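Local coordinates for protein yersinopine synthase (PDB 6C4M) that catalyses the NADPH-dependent reductive condensation of pyruvate with an amino-acid-derived intermediate, the last step in making the bacterial metallophore yersinopine, at residues 247-252 / 314-319; 308-313 / 422-427; 96-101 / 121-126; 410-415 / 461-466; 290-295 / 356-361. One frame throughout, in Å; residues are numbered along the deposited sequence.

How the contacts relate
Contacts 1, 2 and 4 form a connected set on the helical side of the chain, with contact 2 touching both of the others. Contact 2 uses the last turns of helix 294-313 and contact 5 its start, so these two share the helix, and contact 1 uses the loop that follows it. Chemistry follows place. The buried contacts 4 and 5 rely mainly on apolar packing, with one water bridge in contact 4, whereas the partly buried contacts 1 and 2 add an arginine that donates to a backbone carbonyl, weakly in contact 1. Contact 3, also partly buried, stands apart in the nucleotide-binding region, about 43 Å between centres from contact 5, and joins two loops through packing and a shared water.

Contact 1: 247-252 / 314-319; sequences LLAAER and LGVEEI
Apolar packing joins Leu248 and Ala249 of the short helix 247-251 to the loop 314-319. Leu248 CD2 lies 3.8 Å from Leu314 CD1, the two leucine side chains crossing at about a right angle. Val316 bridges Leu248 and Ala249: its CG2 meets Leu248 CB at 4.0 Å, while CG1, anti to the backbone N (chi1 174°), turns to Ala249 and to the aliphatic part of Arg252. Farther along, Arg252 CG rests 3.7 Å from Ile319 CG2, the two side chains running past each other in opposite directions.

Polar interactions are concentrated on the Arg252 guanidinium. Its NE donates to Ala249 O in its own segment at 2.9 Å, a fairly straight bond (164°) in the guanidinium plane, which helps hold the group's orientation. NH1 reaches Glu317 O at 2.9 Å, but the bend at the hydrogen makes that bond weak. Gly315, with its positive phi, closes helix 294-313 in a Schellman motif, and helix 247-251 packs against Leu314 and the extended chain after this C-terminal cap.

Contact 2: 308-313 / 422-427; sequences KRLLNR and VVMPTA
Arg309 NE donates to Val423 O over 3.1 Å, approaching almost in line with the carbonyl bond (C=O...donor angle 166°), although the oxygen is tilted from the guanidinium plane and the N-H is bent. A turn at chi3 (-52°) brings NE to that carbonyl, and NH2 of the same group forms a salt bridge with Asp306, one helical turn earlier. Asp306 also accepts from the backbone N of Ala427, at the start of helix 425-445.

Val422 fits between two arginine stems. Its CG1 touches Arg309 CB at 4.0 Å, and its CG2 meets Arg313 CG at 3.5 Å. Beyond that stem, Arg313 NE donates to Leu420 O. On the buried side Leu310 CD2 approaches Met424 SD at 4.1 Å, and Ala417 of helix 401-419 packs against both residues. The arginines are thus used amphipathically: their stems pack on Val422 while their N-H groups bind Val423 O, Leu420 O and the Asp306 carboxylate, so that at this partly exposed edge one residue type does both jobs.

Contact 3: 96-101 / 121-126; sequences DQLAQA and LQQIPW
Leu98 CD1 lies over one face of the Gln123 amide, 3.8 Å from Gln123 CD, and comes equally near Gln123 CB. The indole of Trp126, the other flat group, has Ile124 CG2 over the centre of one face, 3.6 Å above the plane, and Leu121 CD2 at its edge.

One water joins the two loops: it donates to Gln97 OE1 and Gln123 OE1 and accepts from Leu98 N. Gln123 NE2 is held by Ala119 O, so both ends of the amide have partners. Pro125, at the centre of an inverse gamma turn, presents its ring to backbone oxygens: CD is 3.4 Å from Leu98 O and 3.6 Å from Ala101 O. Burial leaves Ala101 O without a hydrogen-bonding partner.

Both loops lie by the parallel strands of the Rossmann-type nucleotide-binding region. Leu98 and Ile124 pack on Leu28 of strand 25-28, Ile124 and Trp126 on Leu108 of strand 107-110, and Leu121 and Trp126 face helix 144-154.

Contact 4: 410-415 / 461-466; sequences LRTLLL and RQAAII
Thr412 CG2 enters between side chains of the facing helix, 4.0 Å from Gln462 CB and 3.9 Å from Ile466 CD1. The threonine's chi1 of -67° sets this methyl anti to the backbone N, facing Gln462 and Ile466. Alongside, Ala463 CB sits 3.5 Å from Thr412 O and 3.7 Å from Leu415 CB; the small alanine lets the backbones come close, Thr412 CA and Ala463 CA being 5.3 Å apart.

This is a helix-helix crossing within the largely helical part of the enzyme: the axes of segments 410-415 and 461-466 approach to 8.3 Å at a signed angle of -52°. Thr412 OG1, on the other branch, is hydrogen-bonded to His408 O one turn earlier and to a water at 2.6 Å. That water donates weakly to Gln462 OE1, giving a polar bridge next to the methyl contacts. In the next shell, Met147 of helix 144-154 packs on Gln462 and Ile466, while Arg411 forms a salt bridge with Asp457, just before helix 459-471.

Contact 5: 290-295 / 356-361; sequences GPVCPA and ALFVRY
Val292 and Phe358 make the tighter part of this contact, in which the N-cap and first turn of helix 294-313, with the residues before it, pack against the side of helix 350-364. Val292 CG1 is 4.1 Å from Phe358 CE2 and only slightly farther from CD2, its approach to the ring being oblique. The phenylalanine ring swings toward segment 290-295 because its CG lies anti to the backbone N (chi1 -175°).

The remainder is looser. Pro294 CD comes only within 4.4 Å of Phe358 CE2, and Val292 CG1 has a similarly long approach to Tyr361 CB. Tyr361 starts toward segment 290-295, but its ring leads away to Leu300 and to Val259 of helix 255-264; its side chain lies about 8 Å from that of His260, the inferred proton donor/acceptor.

The second subunit covers both parts. Met336 of that subunit packs on Pro294, its Ser335 on Cys293, and its Thr362 on Phe358, so the contact forms part of the homodimer interface. No hydrogen bond crosses between the segments, though the backbone of Val292 is paired with that of Lys285. Cys293, at the N-cap position of helix 294-313, meets the phenylalanine through its backbone: its CA lies at the edge of the ring, near its plane, 4.1 Å from Phe358 CE2.

Contact 1: 247-252 / 314-319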
# COMPACT_ATOMS: atom_id res chain seq x y z
N LEU A 247 -15.48 9.92 -32.41
CA LEU A 247 -15.70 8.67 -31.71
C LEU A 247 -14.47 8.31 -30.86
O LEU A 247 -14.60 8.01 -29.68
CB LEU A 247 -16.01 7.55 -32.71
CG LEU A 247 -17.33 7.79 -33.46
CD1 LEU A 247 -17.36 7.10 -34.83
CD2 LEU A 247 -18.53 7.37 -32.57
N LEU A 248 -13.28 8.42 -31.44
CA LEU A 248 -12.06 8.08 -30.71
C LEU A 248 -11.87 9.01 -29.52
O LEU A 248 -11.38 8.58 -28.46
CB LEU A 248 -10.87 8.15 -31.65
CG LEU A 248 -9.66 7.23 -31.59
CD1 LEU A 248 -9.96 5.77 -31.20
CD2 LEU A 248 -9.05 7.29 -32.98
N ALA A 249 -12.26 10.28 -29.66
CA ALA A 249 -12.10 11.25 -28.59
C ALA A 249 -13.00 10.96 -27.40
O ALA A 249 -12.78 11.53 -26.33
CB ALA A 249 -12.35 12.66 -29.09
N ALA A 250 -14.02 10.11 -27.57
CA ALA A 250 -14.75 9.58 -26.42
C ALA A 250 -14.17 8.24 -25.96
O ALA A 250 -14.09 8.00 -24.74
CB ALA A 250 -16.23 9.38 -26.76
N GLU A 251 -13.77 7.38 -26.91
CA GLU A 251 -13.34 6.03 -26.59
C GLU A 251 -12.04 6.03 -25.79
O GLU A 251 -11.75 5.08 -25.06
CB GLU A 251 -13.17 5.22 -27.89
CG GLU A 251 -14.48 4.92 -28.63
CD GLU A 251 -14.33 4.58 -30.12
OE1 GLU A 251 -13.22 4.71 -30.70
OE2 GLU A 251 -15.35 4.20 -30.76
N ARG A 252 -11.24 7.06 -25.97
CA ARG A 252 -10.01 7.22 -25.22
C ARG A 252 -10.25 7.23 -23.72
O ARG A 252 -9.32 6.99 -22.97
CB ARG A 252 -9.30 8.49 -25.66
CG ARG A 252 -10.04 9.77 -25.31
CD ARG A 252 -9.27 11.00 -25.78
NE ARG A 252 -10.08 12.20 -25.59
CZ ARG A 252 -9.63 13.38 -25.16
NH1 ARG A 252 -8.34 13.56 -24.88
NH2 ARG A 252 -10.48 14.39 -25.01
N LEU A 314 -3.36 9.15 -34.66
CA LEU A 314 -4.71 9.18 -35.19
C LEU A 314 -5.34 10.56 -35.13
O LEU A 314 -6.49 10.69 -35.56
CB LEU A 314 -5.58 8.18 -34.43
CG LEU A 314 -5.10 6.74 -34.67
CD1 LEU A 314 -5.64 5.83 -33.61
CD2 LEU A 314 -5.51 6.27 -36.07
N GLY A 315 -4.63 11.57 -34.63
CA GLY A 315 -5.15 12.93 -34.57
C GLY A 315 -5.95 13.25 -33.34
O GLY A 315 -6.77 14.18 -33.36
N VAL A 316 -5.72 12.53 -32.25
CA VAL A 316 -6.52 12.64 -31.05
C VAL A 316 -5.58 12.89 -29.88
O VAL A 316 -4.49 12.31 -29.79
CB VAL A 316 -7.40 11.38 -30.85
CG1 VAL A 316 -8.12 11.44 -29.54
CG2 VAL A 316 -8.42 11.27 -31.99
N GLU A 317 -5.98 13.83 -29.03
CA GLU A 317 -5.20 14.17 -27.86
C GLU A 317 -5.29 13.05 -26.83
O GLU A 317 -6.36 12.45 -26.64
CB GLU A 317 -5.72 15.49 -27.25
CG GLU A 317 -5.30 16.73 -28.01
CD GLU A 317 -3.91 17.23 -27.59
OE1 GLU A 317 -3.19 16.48 -26.88
OE2 GLU A 317 -3.53 18.37 -27.95
N GLU A 318 -4.18 12.80 -26.15
CA GLU A 318 -4.17 11.83 -25.06
C GLU A 318 -4.91 12.38 -23.86
O GLU A 318 -5.04 13.58 -23.68
CB GLU A 318 -2.74 11.44 -24.67
CG GLU A 318 -1.92 12.52 -23.95
CD GLU A 318 -1.38 13.60 -24.88
OE1 GLU A 318 -1.87 13.71 -26.04
OE2 GLU A 318 -0.48 14.34 -24.47
N ILE A 319 -5.41 11.47 -23.02
CA ILE A 319 -6.01 11.85 -21.75
C ILE A 319 -4.92 12.10 -20.70
O ILE A 319 -3.76 11.76 -20.92
CB ILE A 319 -6.99 10.77 -21.25
CG1 ILE A 319 -6.25 9.54 -20.72
CG2 ILE A 319 -7.95 10.38 -22.38
CD1 ILE A 319 -7.18 8.48 -20.13

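Contact 2: 308-313 / 422-427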
# COMPACT_ATOMS: atom_id res chain seq x y z
N LYS A 308 -0.94 7.25 -25.96
CA LYS A 308 -0.73 8.63 -26.38
C LYS A 308 -0.09 8.68 -27.76
O LYS A 308 -0.49 9.48 -28.62
CB LYS A 308 0.11 9.38 -25.37
CG LYS A 308 0.69 10.69 -25.85
CD LYS A 308 1.49 11.29 -24.67
CE LYS A 308 2.08 12.63 -25.00
NZ LYS A 308 2.94 12.55 -26.20
N ARG A 309 0.93 7.84 -27.99
CA ARG A 309 1.57 7.77 -29.30
C ARG A 309 0.56 7.39 -30.38
O ARG A 309 0.56 7.99 -31.46
CB ARG A 309 2.70 6.74 -29.30
CG ARG A 309 4.06 7.31 -29.66
CD ARG A 309 5.22 6.26 -29.63
NE ARG A 309 5.29 5.50 -28.38
CZ ARG A 309 5.75 5.98 -27.23
NH1 ARG A 309 6.18 7.23 -27.16
NH2 ARG A 309 5.77 5.21 -26.13
N LEU A 310 -0.26 6.38 -30.11
CA LEU A 310 -1.21 5.90 -31.11
C LEU A 310 -2.30 6.92 -31.37
O LEU A 310 -2.61 7.24 -32.52
CB LEU A 310 -1.82 4.57 -30.67
CG LEU A 310 -2.86 3.95 -31.60
CD1 LEU A 310 -2.28 3.75 -32.98
CD2 LEU A 310 -3.38 2.63 -31.04
N LEU A 311 -2.92 7.41 -30.30
CA LEU A 311 -3.95 8.44 -30.43
C LEU A 311 -3.43 9.66 -31.16
O LEU A 311 -4.06 10.15 -32.11
CB LEU A 311 -4.47 8.81 -29.05
CG LEU A 311 -5.30 7.75 -28.34
CD1 LEU A 311 -5.55 8.13 -26.90
CD2 LEU A 311 -6.61 7.58 -29.06
N ASN A 312 -2.28 10.18 -30.74
CA ASN A 312 -1.71 11.35 -31.41
C ASN A 312 -1.55 11.10 -32.90
O ASN A 312 -1.84 11.98 -33.72
CB ASN A 312 -0.36 11.70 -30.79
CG ASN A 312 -0.50 12.33 -29.41
OD1 ASN A 312 -1.60 12.47 -28.87
ND2 ASN A 312 0.61 12.67 -28.82
N ARG A 313 -1.08 9.90 -33.27
CA ARG A 313 -0.97 9.55 -34.68
C ARG A 313 -2.32 9.58 -35.36
O ARG A 313 -2.43 9.96 -36.53
CB ARG A 313 -0.34 8.15 -34.80
CG ARG A 313 -0.18 7.66 -36.22
CD ARG A 313 0.95 8.38 -36.93
NE ARG A 313 1.26 7.67 -38.16
CZ ARG A 313 0.69 7.92 -39.34
NH1 ARG A 313 -0.20 8.90 -39.47
NH2 ARG A 313 1.04 7.20 -40.40
N VAL A 422 3.71 3.08 -35.72
CA VAL A 422 3.73 3.53 -34.34
C VAL A 422 4.19 2.37 -33.48
O VAL A 422 3.61 1.28 -33.55
CB VAL A 422 2.34 4.01 -33.88
CG1 VAL A 422 2.34 4.28 -32.40
CG2 VAL A 422 1.89 5.27 -34.65
N VAL A 423 5.21 2.59 -32.65
CA VAL A 423 5.71 1.54 -31.76
C VAL A 423 5.06 1.69 -30.40
O VAL A 423 4.92 2.81 -29.89
CB VAL A 423 7.25 1.57 -31.66
CG1 VAL A 423 7.85 1.57 -33.07
CG2 VAL A 423 7.72 2.76 -30.86
N MET A 424 4.61 0.57 -29.84
CA MET A 424 4.02 0.52 -28.50
C MET A 424 4.75 -0.55 -27.69
O MET A 424 4.26 -1.68 -27.52
CB MET A 424 2.51 0.24 -28.58
CG MET A 424 1.70 1.28 -29.42
SD MET A 424 0.01 0.70 -29.63
CE MET A 424 -0.60 1.28 -28.07
N PRO A 425 5.95 -0.24 -27.17
CA PRO A 425 6.77 -1.29 -26.55
C PRO A 425 6.14 -1.92 -25.33
O PRO A 425 6.37 -3.10 -25.08
CB PRO A 425 8.07 -0.56 -26.19
CG PRO A 425 8.10 0.64 -27.02
CD PRO A 425 6.67 1.04 -27.26
N THR A 426 5.39 -1.17 -24.53
CA THR A 426 4.78 -1.80 -23.37
C THR A 426 3.66 -2.73 -23.80
O THR A 426 3.57 -3.88 -23.33
CB THR A 426 4.29 -0.75 -22.38
OG1 THR A 426 5.41 0.06 -22.02
CG2 THR A 426 3.75 -1.38 -21.14
N ALA A 427 2.80 -2.27 -24.72
CA ALA A 427 1.78 -3.15 -25.29
C ALA A 427 2.40 -4.41 -25.90
O ALA A 427 1.88 -5.52 -25.73
CB ALA A 427 0.97 -2.41 -26.36

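Contact 3: 96-101 / 121-126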
# COMPACT_ATOMS: atom_id res chain seq x y z
N ASP A 96 -32.59 -15.27 -30.47
CA ASP A 96 -31.30 -15.85 -30.17
C ASP A 96 -30.52 -16.15 -31.44
O ASP A 96 -29.52 -16.86 -31.38
CB ASP A 96 -31.44 -17.11 -29.32
CG ASP A 96 -32.05 -18.26 -30.07
OD1 ASP A 96 -32.50 -18.04 -31.21
OD2 ASP A 96 -32.09 -19.38 -29.50
N GLN A 97 -30.93 -15.61 -32.57
CA GLN A 97 -30.19 -15.70 -33.81
C GLN A 97 -30.19 -14.32 -34.43
O GLN A 97 -31.26 -13.72 -34.60
CB GLN A 97 -30.81 -16.73 -34.80
CG GLN A 97 -30.56 -18.19 -34.47
CD GLN A 97 -29.08 -18.53 -34.25
OE1 GLN A 97 -28.20 -18.14 -35.02
NE2 GLN A 97 -28.81 -19.26 -33.17
N LEU A 98 -29.01 -13.81 -34.75
CA LEU A 98 -28.90 -12.46 -35.29
C LEU A 98 -29.49 -12.36 -36.68
O LEU A 98 -29.93 -11.27 -37.10
CB LEU A 98 -27.43 -12.06 -35.29
CG LEU A 98 -26.87 -11.84 -33.88
CD1 LEU A 98 -25.35 -11.89 -33.89
CD2 LEU A 98 -27.35 -10.51 -33.36
N ALA A 99 -29.56 -13.48 -37.40
CA ALA A 99 -30.31 -13.46 -38.66
C ALA A 99 -31.77 -13.12 -38.44
O ALA A 99 -32.45 -12.75 -39.40
CB ALA A 99 -30.19 -14.82 -39.35
N GLN A 100 -32.27 -13.20 -37.21
CA GLN A 100 -33.63 -12.74 -36.91
C GLN A 100 -33.68 -11.27 -36.47
O GLN A 100 -34.75 -10.80 -36.07
CB GLN A 100 -34.27 -13.62 -35.83
CG GLN A 100 -34.57 -15.07 -36.25
CD GLN A 100 -34.89 -15.96 -35.04
OE1 GLN A 100 -34.27 -15.84 -33.97
NE2 GLN A 100 -35.87 -16.84 -35.20
N ALA A 101 -32.55 -10.55 -36.52
CA ALA A 101 -32.52 -9.12 -36.16
C ALA A 101 -32.99 -8.32 -37.36
O ALA A 101 -32.20 -7.75 -38.12
CB ALA A 101 -31.13 -8.70 -35.69
N LEU A 121 -21.87 -7.60 -35.69
CA LEU A 121 -22.32 -6.76 -36.79
C LEU A 121 -22.29 -7.49 -38.13
O LEU A 121 -23.15 -7.25 -38.98
CB LEU A 121 -21.49 -5.47 -36.84
CG LEU A 121 -21.79 -4.54 -35.65
CD1 LEU A 121 -20.75 -3.43 -35.62
CD2 LEU A 121 -23.17 -3.94 -35.67
N GLN A 122 -21.33 -8.41 -38.32
CA GLN A 122 -21.25 -9.19 -39.57
C GLN A 122 -22.42 -10.13 -39.76
O GLN A 122 -22.69 -10.57 -40.89
CB GLN A 122 -19.96 -10.01 -39.60
CG GLN A 122 -18.67 -9.21 -39.93
CD GLN A 122 -18.68 -8.55 -41.32
OE1 GLN A 122 -19.43 -7.61 -41.57
NE2 GLN A 122 -17.83 -9.03 -42.22
N GLN A 123 -23.11 -10.48 -38.68
CA GLN A 123 -24.25 -11.38 -38.77
C GLN A 123 -25.58 -10.64 -38.92
O GLN A 123 -26.61 -11.30 -39.06
CB GLN A 123 -24.30 -12.28 -37.54
CG GLN A 123 -23.19 -13.35 -37.47
CD GLN A 123 -23.20 -14.10 -36.15
OE1 GLN A 123 -24.05 -14.94 -35.89
NE2 GLN A 123 -22.25 -13.76 -35.28
N ILE A 124 -25.61 -9.31 -38.87
CA ILE A 124 -26.88 -8.59 -38.92
C ILE A 124 -27.30 -8.40 -40.38
O ILE A 124 -26.51 -7.89 -41.20
CB ILE A 124 -26.81 -7.23 -38.19
CG1 ILE A 124 -26.76 -7.48 -36.67
CG2 ILE A 124 -28.03 -6.35 -38.56
CD1 ILE A 124 -26.25 -6.38 -35.92
N PRO A 125 -28.51 -8.76 -40.74
CA PRO A 125 -29.00 -8.57 -42.12
C PRO A 125 -29.52 -7.15 -42.30
O PRO A 125 -30.71 -6.84 -42.17
CB PRO A 125 -30.09 -9.63 -42.24
CG PRO A 125 -30.67 -9.65 -40.86
CD PRO A 125 -29.51 -9.44 -39.90
N TRP A 126 -28.57 -6.26 -42.59
CA TRP A 126 -28.83 -4.83 -42.61
C TRP A 126 -29.95 -4.49 -43.57
O TRP A 126 -30.75 -3.58 -43.32
CB TRP A 126 -27.54 -4.09 -42.99
CG TRP A 126 -26.43 -4.34 -42.00
CD1 TRP A 126 -25.30 -5.08 -42.19
CD2 TRP A 126 -26.35 -3.83 -40.67
NE1 TRP A 126 -24.53 -5.05 -41.07
CE2 TRP A 126 -25.16 -4.30 -40.11
CE3 TRP A 126 -27.19 -3.02 -39.90
CZ2 TRP A 126 -24.77 -3.99 -38.82
CZ3 TRP A 126 -26.81 -2.72 -38.61
CH2 TRP A 126 -25.61 -3.21 -38.08
O HOH W 1 -26.47 -15.49 -34.45

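Contact 4: 410-415 / 461-466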
# COMPACT_ATOMS: atom_id res chain seq x y z
N LEU A 410 -6.43 -5.00 -27.04
CA LEU A 410 -5.09 -4.45 -27.16
C LEU A 410 -4.40 -4.98 -28.40
O LEU A 410 -3.68 -4.23 -29.07
CB LEU A 410 -4.29 -4.76 -25.88
CG LEU A 410 -2.84 -4.30 -25.87
CD1 LEU A 410 -2.80 -2.80 -26.05
CD2 LEU A 410 -2.21 -4.70 -24.54
N ARG A 411 -4.61 -6.25 -28.75
CA ARG A 411 -4.01 -6.76 -29.98
C ARG A 411 -4.50 -6.00 -31.20
O ARG A 411 -3.71 -5.66 -32.10
CB ARG A 411 -4.29 -8.25 -30.16
CG ARG A 411 -3.73 -8.82 -31.49
CD ARG A 411 -3.82 -10.34 -31.54
NE ARG A 411 -3.20 -10.92 -30.35
CZ ARG A 411 -2.97 -12.20 -30.17
NH1 ARG A 411 -3.28 -13.06 -31.14
NH2 ARG A 411 -2.40 -12.63 -29.03
N THR A 412 -5.81 -5.73 -31.27
CA THR A 412 -6.32 -4.96 -32.40
C THR A 412 -5.58 -3.63 -32.51
O THR A 412 -5.13 -3.26 -33.60
CB THR A 412 -7.84 -4.74 -32.26
OG1 THR A 412 -8.53 -6.00 -32.37
CG2 THR A 412 -8.36 -3.80 -33.36
N LEU A 413 -5.41 -2.92 -31.39
CA LEU A 413 -4.73 -1.63 -31.42
C LEU A 413 -3.24 -1.76 -31.73
O LEU A 413 -2.68 -0.91 -32.43
CB LEU A 413 -4.94 -0.91 -30.10
CG LEU A 413 -6.39 -0.54 -29.82
CD1 LEU A 413 -6.65 -0.12 -28.38
CD2 LEU A 413 -6.76 0.57 -30.73
N LEU A 414 -2.59 -2.82 -31.24
CA LEU A 414 -1.19 -3.03 -31.56
C LEU A 414 -1.01 -3.28 -33.05
O LEU A 414 -0.04 -2.80 -33.65
CB LEU A 414 -0.63 -4.22 -30.77
CG LEU A 414 0.89 -4.43 -30.87
CD1 LEU A 414 1.64 -3.27 -30.24
CD2 LEU A 414 1.30 -5.70 -30.17
N LEU A 415 -1.91 -4.06 -33.65
CA LEU A 415 -1.83 -4.28 -35.10
C LEU A 415 -2.07 -2.99 -35.86
O LEU A 415 -1.37 -2.70 -36.84
CB LEU A 415 -2.82 -5.36 -35.54
CG LEU A 415 -2.44 -6.74 -35.00
CD1 LEU A 415 -3.56 -7.75 -35.19
CD2 LEU A 415 -1.19 -7.22 -35.70
N ARG A 461 -8.38 -8.60 -38.98
CA ARG A 461 -9.34 -8.00 -39.88
C ARG A 461 -9.86 -6.68 -39.31
O ARG A 461 -10.06 -5.70 -40.03
CB ARG A 461 -10.48 -8.99 -40.16
CG ARG A 461 -11.56 -8.49 -41.10
CD ARG A 461 -11.07 -8.28 -42.55
NE ARG A 461 -12.07 -7.52 -43.31
CZ ARG A 461 -11.80 -6.71 -44.33
NH1 ARG A 461 -10.54 -6.54 -44.73
NH2 ARG A 461 -12.79 -6.07 -44.95
N GLN A 462 -10.04 -6.63 -37.99
CA GLN A 462 -10.56 -5.41 -37.37
C GLN A 462 -9.58 -4.25 -37.52
O GLN A 462 -9.97 -3.13 -37.88
CB GLN A 462 -10.86 -5.68 -35.90
CG GLN A 462 -12.05 -6.58 -35.72
CD GLN A 462 -12.47 -6.73 -34.28
OE1 GLN A 462 -12.81 -5.76 -33.59
NE2 GLN A 462 -12.49 -7.97 -33.81
N ALA A 463 -8.30 -4.50 -37.22
CA ALA A 463 -7.30 -3.45 -37.35
C ALA A 463 -7.27 -2.93 -38.78
O ALA A 463 -7.16 -1.71 -39.01
CB ALA A 463 -5.91 -3.95 -36.95
N ALA A 464 -7.39 -3.83 -39.75
CA ALA A 464 -7.44 -3.41 -41.15
C ALA A 464 -8.66 -2.54 -41.43
O ALA A 464 -8.57 -1.51 -42.10
CB ALA A 464 -7.42 -4.64 -42.06
N ILE A 465 -9.82 -2.94 -40.92
CA ILE A 465 -11.03 -2.17 -41.16
C ILE A 465 -10.89 -0.79 -40.53
O ILE A 465 -11.17 0.23 -41.17
CB ILE A 465 -12.26 -2.93 -40.64
CG1 ILE A 465 -12.51 -4.16 -41.50
CG2 ILE A 465 -13.47 -2.05 -40.61
CD1 ILE A 465 -13.43 -5.16 -40.83
N ILE A 466 -10.44 -0.74 -39.29
CA ILE A 466 -10.29 0.55 -38.61
C ILE A 466 -9.31 1.44 -39.39
O ILE A 466 -9.57 2.63 -39.61
CB ILE A 466 -9.84 0.32 -37.15
CG1 ILE A 466 -10.96 -0.33 -36.35
CG2 ILE A 466 -9.48 1.59 -36.45
CD1 ILE A 466 -10.46 -1.03 -35.06
O HOH W 2 -10.77 -6.58 -31.08

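Contact 5: 290-295 / 356-361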
# COMPACT_ATOMS: atom_id res chain seq x y z
N GLY A 290 -1.47 -10.13 -5.04
CA GLY A 290 -1.93 -9.66 -6.32
C GLY A 290 -0.75 -9.02 -7.01
O GLY A 290 0.38 -9.03 -6.50
N PRO A 291 -1.01 -8.43 -8.18
CA PRO A 291 0.09 -8.04 -9.08
C PRO A 291 0.74 -6.71 -8.77
O PRO A 291 1.85 -6.46 -9.26
CB PRO A 291 -0.61 -7.97 -10.45
CG PRO A 291 -2.03 -7.59 -10.09
CD PRO A 291 -2.34 -8.29 -8.82
N VAL A 292 0.11 -5.84 -7.98
CA VAL A 292 0.59 -4.47 -7.86
C VAL A 292 1.98 -4.44 -7.25
O VAL A 292 2.21 -4.92 -6.14
CB VAL A 292 -0.40 -3.60 -7.08
CG1 VAL A 292 0.16 -2.21 -6.93
CG2 VAL A 292 -1.72 -3.55 -7.85
N CYS A 293 2.89 -3.80 -7.94
CA CYS A 293 4.28 -3.70 -7.56
C CYS A 293 4.91 -2.71 -8.53
O CYS A 293 4.31 -2.41 -9.56
CB CYS A 293 4.96 -5.07 -7.65
SG CYS A 293 5.09 -5.73 -9.33
N PRO A 294 6.12 -2.23 -8.27
CA PRO A 294 6.71 -1.23 -9.18
C PRO A 294 6.78 -1.66 -10.65
O PRO A 294 6.51 -0.81 -11.51
CB PRO A 294 8.09 -1.00 -8.56
CG PRO A 294 7.84 -1.20 -7.08
CD PRO A 294 6.92 -2.38 -7.04
N ALA A 295 7.12 -2.91 -11.00
CA ALA A 295 7.24 -3.24 -12.42
C ALA A 295 5.88 -3.18 -13.10
O ALA A 295 5.78 -2.75 -14.26
CB ALA A 295 7.84 -4.62 -12.61
N ALA A 356 3.29 8.12 -8.24
CA ALA A 356 1.92 8.59 -8.05
C ALA A 356 0.91 7.47 -8.28
O ALA A 356 -0.04 7.32 -7.50
CB ALA A 356 1.63 9.78 -8.96
N LEU A 357 1.12 6.65 -9.33
CA LEU A 357 0.19 5.56 -9.60
C LEU A 357 0.26 4.47 -8.55
O LEU A 357 -0.79 3.90 -8.19
CB LEU A 357 0.45 5.00 -11.00
CG LEU A 357 0.00 5.89 -12.16
CD1 LEU A 357 0.65 5.42 -13.48
CD2 LEU A 357 -1.54 5.87 -12.26
N PHE A 358 1.48 4.12 -8.07
CA PHE A 358 1.58 3.14 -6.99
C PHE A 358 0.86 3.65 -5.76
O PHE A 358 0.12 2.90 -5.11
CB PHE A 358 3.06 2.80 -6.67
CG PHE A 358 3.18 1.72 -5.64
CD1 PHE A 358 3.10 2.02 -4.30
CD2 PHE A 358 3.30 0.40 -6.02
CE1 PHE A 358 3.17 1.02 -3.34
CE2 PHE A 358 3.39 -0.60 -5.07
CZ PHE A 358 3.32 -0.27 -3.72
N VAL A 359 1.00 4.93 -5.45
CA VAL A 359 0.31 5.47 -4.29
C VAL A 359 -1.19 5.39 -4.51
O VAL A 359 -1.95 4.95 -3.63
CB VAL A 359 0.77 6.92 -3.98
CG1 VAL A 359 -0.06 7.52 -2.87
CG2 VAL A 359 2.23 6.93 -3.54
N ARG A 360 -1.64 5.77 -5.71
CA ARG A 360 -3.06 5.68 -6.01
C ARG A 360 -3.62 4.28 -5.76
O ARG A 360 -4.60 4.12 -5.03
CB ARG A 360 -3.31 6.10 -7.45
CG ARG A 360 -4.74 6.41 -7.69
CD ARG A 360 -5.30 5.50 -8.70
NE ARG A 360 -6.72 5.74 -8.82
CZ ARG A 360 -7.57 4.89 -9.36
NH1 ARG A 360 -7.12 3.74 -9.88
NH2 ARG A 360 -8.86 5.22 -9.39
N TYR A 361 -2.99 3.23 -6.33
CA TYR A 361 -3.52 1.88 -6.14
C TYR A 361 -3.39 1.38 -4.71
O TYR A 361 -4.23 0.60 -4.25
CB TYR A 361 -2.90 0.93 -7.16
CG TYR A 361 -3.62 1.10 -8.47
CD1 TYR A 361 -4.78 0.39 -8.74
CD2 TYR A 361 -3.18 2.02 -9.41
CE1 TYR A 361 -5.49 0.59 -9.92
CE2 TYR A 361 -3.89 2.24 -10.59
CZ TYR A 361 -5.04 1.52 -10.84
OH TYR A 361 -5.72 1.72 -12.04